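Local atomic coordinates of odorant-binding protein 2a (Homo sapiens, PDB entry 4RUN), a protein that binds and transports small hydrophobic volatile molecules, favouring aldehydes and large fatty acids, as a monomeric lipocalin. Residues A[84-89]-A[112-117]; A[90-95]-A[122-127]. The protein carries 2 engineered substitutions. All blocks are in the same frame, centred on the assembly; numbering follows the deposited sequence.

In the fold
Both contacts belong to one end of the lipocalin barrel, where its wall meets helix 122-134, and their centres are 10 Å apart. Along the chain their segments alternate: 84-89, 90-95, 112-117, 122-127. Interaction 1 spans from strand 82-88 to strand 106-115, with strand 95-103 lying between them; interaction 2 sets the loop joining strands 82-88 and 95-103 against the helix that follows strand 106-115. Probable backbone hydrogen bonds tie the two together, Y95 N to V114 O at 2.8 Å and L89 N to D94 O at 2.9 Å. Strand ends, connecting loop and helix thus form one continuous packing unit at this end of the ligand-binding barrel.

Interaction 1: residues A[84-89]-A[112-117]; sequences IYLQEL and NLVGRN. Engineered in segment 112-117: N112 (natural residue Lys).
Two leucine-centred apolar contacts, L86 with V114 and L89 with L113, join next-but-one strands of the lipocalin barrel near one of its ends. Strands 82-88 and 106-115 run in the same direction but do not pair with each other. Strand 95-103 lies between them, antiparallel to both, and bonds with each through the backbone: Q87 with V96, N112 with F97. The CA atoms of L86 and V114 are therefore 9.3 Å apart, and only side chains span the gap.

On the inner face of the wall, L86 reaches over with one branch, placing CD1 4.1 Å from CG2 of V114. The two side chains meet at a slant, methyl to methyl. V114 carries CG2 between its backbone N and carbonyl carbon (chi1 of CG1 -65°), which turns that methyl toward L86.

The second pair, L89 and L113, lies on the outer face. CD2 of L89 meets CD1 of L113 at 3.4 Å, and the side chains cross at about a right angle. In each leucine CG is swung opposite the backbone N (chi1 -176° in L89, -179° in L113), and a methyl at the end of the branch makes the contact. L89 has its CB directed at the other strand, whereas L113 comes near chiefly through its branched end. All four residues are buried and no hydrogen bond crosses, so the contact is purely apolar, with 110 Å² buried in total.

V114 also packs on W14, the tryptophan of the G-x-W motif that lipocalins carry on their first strand, and R116 just beyond makes a cation-pi contact with the same ring. Outside, helix 122-134 covers the leucine pair: L89 touches E127 and L131, L113 touches L125 and F128, while V96 of the intervening strand backs L89.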
loop_
_atom_site.group_PDB
_atom_site.type_symbol
_atom_site.label_atom_id
_atom_site.label_comp_id
_atom_site.label_asym_id
_atom_site.label_seq_id
_atom_site.Cartn_x
_atom_site.Cartn_y
_atom_site.Cartn_z
ATOM N N ILE A 84 -8.380 1.963 -5.180
ATOM C CA ILE A 84 -6.929 1.858 -5.109
ATOM C C ILE A 84 -6.285 2.547 -6.316
ATOM O O ILE A 84 -6.532 2.163 -7.458
ATOM C CB ILE A 84 -6.502 0.377 -5.115
ATOM C CG1 ILE A 84 -6.960 -0.330 -3.841
ATOM C CG2 ILE A 84 -4.990 0.240 -5.238
ATOM C CD1 ILE A 84 -7.097 -1.831 -4.015
ATOM N N TYR A 85 -5.433 3.535 -6.040
ATOM C CA TYR A 85 -4.748 4.324 -7.066
ATOM C C TYR A 85 -3.262 4.053 -6.976
ATOM O O TYR A 85 -2.710 4.010 -5.877
ATOM C CB TYR A 85 -4.978 5.820 -6.849
ATOM C CG TYR A 85 -6.435 6.191 -6.725
ATOM C CD1 TYR A 85 -7.171 5.840 -5.598
ATOM C CD2 TYR A 85 -7.083 6.873 -7.733
ATOM C CE1 TYR A 85 -8.506 6.162 -5.478
ATOM C CE2 TYR A 85 -8.427 7.203 -7.620
ATOM C CZ TYR A 85 -9.132 6.843 -6.482
ATOM O OH TYR A 85 -10.471 7.158 -6.348
ATOM N N LEU A 86 -2.626 3.847 -8.122
ATOM C CA LEU A 86 -1.179 3.742 -8.190
ATOM C C LEU A 86 -0.719 4.959 -8.953
ATOM O O LEU A 86 -1.166 5.191 -10.071
ATOM C CB LEU A 86 -0.733 2.444 -8.880
ATOM C CG LEU A 86 0.715 1.991 -8.611
ATOM C CD1 LEU A 86 0.963 1.781 -7.121
ATOM C CD2 LEU A 86 1.077 0.718 -9.374
ATOM N N GLN A 87 0.153 5.746 -8.335
ATOM C CA GLN A 87 0.658 6.977 -8.938
ATOM C C GLN A 87 2.176 6.982 -8.881
ATOM O O GLN A 87 2.768 6.536 -7.900
ATOM C CB GLN A 87 0.146 8.205 -8.195
ATOM C CG GLN A 87 -1.360 8.261 -7.975
ATOM C CD GLN A 87 -1.752 9.389 -7.031
ATOM O OE1 GLN A 87 -1.039 10.397 -6.917
ATOM N NE2 GLN A 87 -2.889 9.230 -6.350
ATOM N N GLU A 88 2.796 7.490 -9.937
ATOM C CA GLU A 88 4.239 7.646 -9.982
ATOM C C GLU A 88 4.601 8.727 -8.958
ATOM O O GLU A 88 3.893 9.727 -8.830
ATOM C CB GLU A 88 4.705 7.960 -11.419
ATOM C CG GLU A 88 5.914 7.136 -11.827
ATOM C CD GLU A 88 6.142 7.071 -13.328
ATOM O OE1 GLU A 88 5.233 7.431 -14.097
ATOM O OE2 GLU A 88 7.248 6.676 -13.743
ATOM N N LEU A 89 5.628 8.473 -8.153
ATOM C CA LEU A 89 6.110 9.464 -7.202
ATOM C C LEU A 89 7.249 10.219 -7.899
ATOM O O LEU A 89 8.362 9.695 -8.044
ATOM C CB LEU A 89 6.590 8.808 -5.912
ATOM C CG LEU A 89 7.023 9.772 -4.802
ATOM C CD1 LEU A 89 5.892 10.721 -4.404
ATOM C CD2 LEU A 89 7.502 8.986 -3.589
ATOM N N ASN A 112 0.768 4.140 0.764
ATOM C CA ASN A 112 1.942 3.302 0.879
ATOM C C ASN A 112 2.953 3.660 -0.184
ATOM O O ASN A 112 2.614 3.788 -1.360
ATOM C CB ASN A 112 1.553 1.833 0.769
ATOM C CG ASN A 112 0.508 1.439 1.789
ATOM O OD1 ASN A 112 0.798 1.340 2.971
ATOM N ND2 ASN A 112 -0.717 1.251 1.341
ATOM N N LEU A 113 4.189 3.854 0.248
ATOM C CA LEU A 113 5.291 4.068 -0.653
ATOM C C LEU A 113 5.754 2.708 -1.113
ATOM O O LEU A 113 6.151 1.875 -0.296
ATOM C CB LEU A 113 6.423 4.801 0.062
ATOM C CG LEU A 113 7.652 5.102 -0.790
ATOM C CD1 LEU A 113 7.285 6.031 -1.929
ATOM C CD2 LEU A 113 8.742 5.715 0.061
ATOM N N VAL A 114 5.740 2.491 -2.418
ATOM C CA VAL A 114 6.075 1.190 -2.976
ATOM C C VAL A 114 7.082 1.295 -4.121
ATOM O O VAL A 114 7.079 2.263 -4.880
ATOM C CB VAL A 114 4.804 0.457 -3.454
ATOM C CG1 VAL A 114 3.927 0.149 -2.262
ATOM C CG2 VAL A 114 4.013 1.291 -4.464
ATOM N N GLY A 115 7.954 0.294 -4.236
ATOM C CA GLY A 115 8.935 0.271 -5.307
ATOM C C GLY A 115 9.415 -1.116 -5.648
ATOM O O GLY A 115 9.202 -2.070 -4.908
ATOM N N ARG A 116 10.060 -1.225 -6.793
ATOM C CA ARG A 116 10.588 -2.497 -7.242
ATOM C C ARG A 116 11.820 -2.870 -6.447
ATOM O O ARG A 116 12.073 -4.042 -6.144
ATOM C CB ARG A 116 10.950 -2.383 -8.709
ATOM C CG ARG A 116 9.742 -2.143 -9.585
ATOM C CD ARG A 116 8.916 -3.397 -9.663
ATOM N NE ARG A 116 7.941 -3.326 -10.735
ATOM C CZ ARG A 116 7.063 -4.286 -10.988
ATOM N NH1 ARG A 116 6.203 -4.144 -11.984
ATOM N NH2 ARG A 116 7.047 -5.384 -10.237
ATOM N N ASN A 117 12.585 -1.846 -6.117
ATOM C CA ASN A 117 13.832 -2.007 -5.437
ATOM C C ASN A 117 13.512 -1.917 -3.971
ATOM O O ASN A 117 12.789 -1.021 -3.579
ATOM C CB ASN A 117 14.764 -0.867 -5.840
ATOM C CG ASN A 117 16.209 -1.245 -5.735
ATOM O OD1 ASN A 117 16.652 -2.193 -6.381
ATOM N ND2 ASN A 117 16.953 -0.528 -4.906
#

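Interaction 2: residues A[90-95]-A[122-127]; sequences PGTDDY and LEALEE
A124 presses its single methyl into the bend of the loop between strands 82-88 and 95-103, and this is the close-packed heart of the contact. CB lies 3.9 Å from OG1 of T92 and 4.0 Å from OD2 of D94, so the small helical residue sits before two oxygen-bearing side chains. T92 turns its hydroxyl to the helix by setting OG1 opposite its own backbone N (chi1 171°). D94 is buried, and its OD1 is held by a salt bridge to K17 of barrel strand 12-21.

One helical turn on, the contact is more open to solvent, and oxygen faces oxygen without a bond. E127 bends at chi2 (-59°) and lays its CG 3.9 Å from the carbonyl O of P90, with OE2 at a like distance from that oxygen. P90 itself is exposed, as is G91.

No hydrogen bond crosses between loop and helix. The acidic groups find their partners elsewhere, D94 with K17 and E127 with K130, which implies that shape and methyl packing, rather than polar bonds, join this barrel loop directly to the helix.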
loop_
_atom_site.group_PDB
_atom_site.type_symbol
_atom_site.label_atom_id
_atom_site.label_comp_id
_atom_site.label_asym_id
_atom_site.label_seq_id
_atom_site.Cartn_x
_atom_site.Cartn_y
_atom_site.Cartn_z
ATOM N N PRO A 90 6.975 11.454 -8.347
ATOM C CA PRO A 90 7.961 12.190 -9.138
ATOM C C PRO A 90 9.314 12.438 -8.458
ATOM O O PRO A 90 9.385 12.650 -7.245
ATOM C CB PRO A 90 7.258 13.520 -9.416
ATOM C CG PRO A 90 5.805 13.230 -9.277
ATOM C CD PRO A 90 5.727 12.224 -8.170
ATOM N N GLY A 91 10.373 12.414 -9.261
ATOM C CA GLY A 91 11.729 12.653 -8.782
ATOM C C GLY A 91 12.417 11.420 -8.246
ATOM O O GLY A 91 13.545 11.482 -7.748
ATOM N N THR A 92 11.738 10.290 -8.340
ATOM C CA THR A 92 12.309 9.039 -7.879
ATOM C C THR A 92 11.695 7.924 -8.710
ATOM O O THR A 92 10.887 8.171 -9.625
ATOM C CB THR A 92 12.090 8.812 -6.365
ATOM O OG1 THR A 92 12.487 7.479 -6.022
ATOM C CG2 THR A 92 10.648 9.011 -6.001
ATOM N N ASP A 93 12.088 6.701 -8.385
ATOM C CA ASP A 93 11.685 5.530 -9.145
ATOM C C ASP A 93 10.659 4.676 -8.396
ATOM O O ASP A 93 10.517 3.479 -8.673
ATOM C CB ASP A 93 12.938 4.732 -9.508
ATOM C CG ASP A 93 13.961 5.576 -10.265
ATOM O OD1 ASP A 93 13.568 6.251 -11.242
ATOM O OD2 ASP A 93 15.144 5.579 -9.865
ATOM N N ASP A 94 9.921 5.314 -7.484
ATOM C CA ASP A 94 8.905 4.646 -6.695
ATOM C C ASP A 94 7.533 5.180 -7.047
ATOM O O ASP A 94 7.392 6.172 -7.771
ATOM C CB ASP A 94 9.160 4.851 -5.200
ATOM C CG ASP A 94 10.388 4.123 -4.708
ATOM O OD1 ASP A 94 10.802 3.122 -5.310
ATOM O OD2 ASP A 94 10.962 4.548 -3.700
ATOM N N TYR A 95 6.522 4.504 -6.521
ATOM C CA TYR A 95 5.138 4.853 -6.752
ATOM C C TYR A 95 4.466 5.034 -5.399
ATOM O O TYR A 95 4.994 4.597 -4.375
ATOM C CB TYR A 95 4.436 3.728 -7.493
ATOM C CG TYR A 95 4.775 3.573 -8.953
ATOM C CD1 TYR A 95 5.916 2.893 -9.358
ATOM C CD2 TYR A 95 3.917 4.049 -9.929
ATOM C CE1 TYR A 95 6.203 2.714 -10.704
ATOM C CE2 TYR A 95 4.193 3.886 -11.269
ATOM C CZ TYR A 95 5.335 3.216 -11.658
ATOM O OH TYR A 95 5.608 3.052 -13.005
ATOM N N LEU A 122 16.340 8.490 1.377
ATOM C CA LEU A 122 15.685 9.474 2.215
ATOM C C LEU A 122 14.941 10.487 1.354
ATOM O O LEU A 122 13.903 10.982 1.759
ATOM C CB LEU A 122 16.698 10.187 3.111
ATOM C CG LEU A 122 16.124 11.309 3.985
ATOM C CD1 LEU A 122 14.950 10.822 4.828
ATOM C CD2 LEU A 122 17.194 11.911 4.871
ATOM N N GLU A 123 15.457 10.793 0.171
ATOM C CA GLU A 123 14.825 11.790 -0.692
ATOM C C GLU A 123 13.467 11.271 -1.165
ATOM O O GLU A 123 12.522 12.031 -1.288
ATOM C CB GLU A 123 15.729 12.167 -1.875
ATOM C CG GLU A 123 15.396 13.525 -2.482
ATOM C CD GLU A 123 16.479 14.077 -3.427
ATOM O OE1 GLU A 123 17.326 13.302 -3.947
ATOM O OE2 GLU A 123 16.488 15.316 -3.646
ATOM N N ALA A 124 13.360 9.970 -1.371
ATOM C CA ALA A 124 12.097 9.367 -1.735
ATOM C C ALA A 124 11.063 9.416 -0.591
ATOM O O ALA A 124 9.879 9.691 -0.815
ATOM C CB ALA A 124 12.334 7.944 -2.172
ATOM N N LEU A 125 11.520 9.191 0.636
ATOM C CA LEU A 125 10.647 9.312 1.793
ATOM C C LEU A 125 10.146 10.724 1.950
ATOM O O LEU A 125 9.036 10.943 2.418
ATOM C CB LEU A 125 11.381 8.901 3.079
ATOM C CG LEU A 125 11.640 7.408 3.264
ATOM C CD1 LEU A 125 12.449 7.157 4.527
ATOM C CD2 LEU A 125 10.319 6.665 3.325
ATOM N N GLU A 126 10.980 11.686 1.593
ATOM C CA GLU A 126 10.603 13.081 1.687
ATOM C C GLU A 126 9.547 13.487 0.664
ATOM O O GLU A 126 8.659 14.281 0.967
ATOM C CB GLU A 126 11.826 13.944 1.451
ATOM C CG GLU A 126 11.925 15.086 2.421
ATOM C CD GLU A 126 12.314 14.606 3.787
ATOM O OE1 GLU A 126 13.440 14.097 3.907
ATOM O OE2 GLU A 126 11.504 14.737 4.715
ATOM N N GLU A 127 9.684 12.988 -0.556
ATOM C CA GLU A 127 8.681 13.249 -1.597
ATOM C C GLU A 127 7.346 12.622 -1.211
ATOM O O GLU A 127 6.289 13.210 -1.447
ATOM C CB GLU A 127 9.126 12.695 -2.950
ATOM C CG GLU A 127 10.290 13.434 -3.557
ATOM C CD GLU A 127 9.988 14.899 -3.766
ATOM O OE1 GLU A 127 10.810 15.723 -3.301
ATOM O OE2 GLU A 127 8.945 15.223 -4.387
#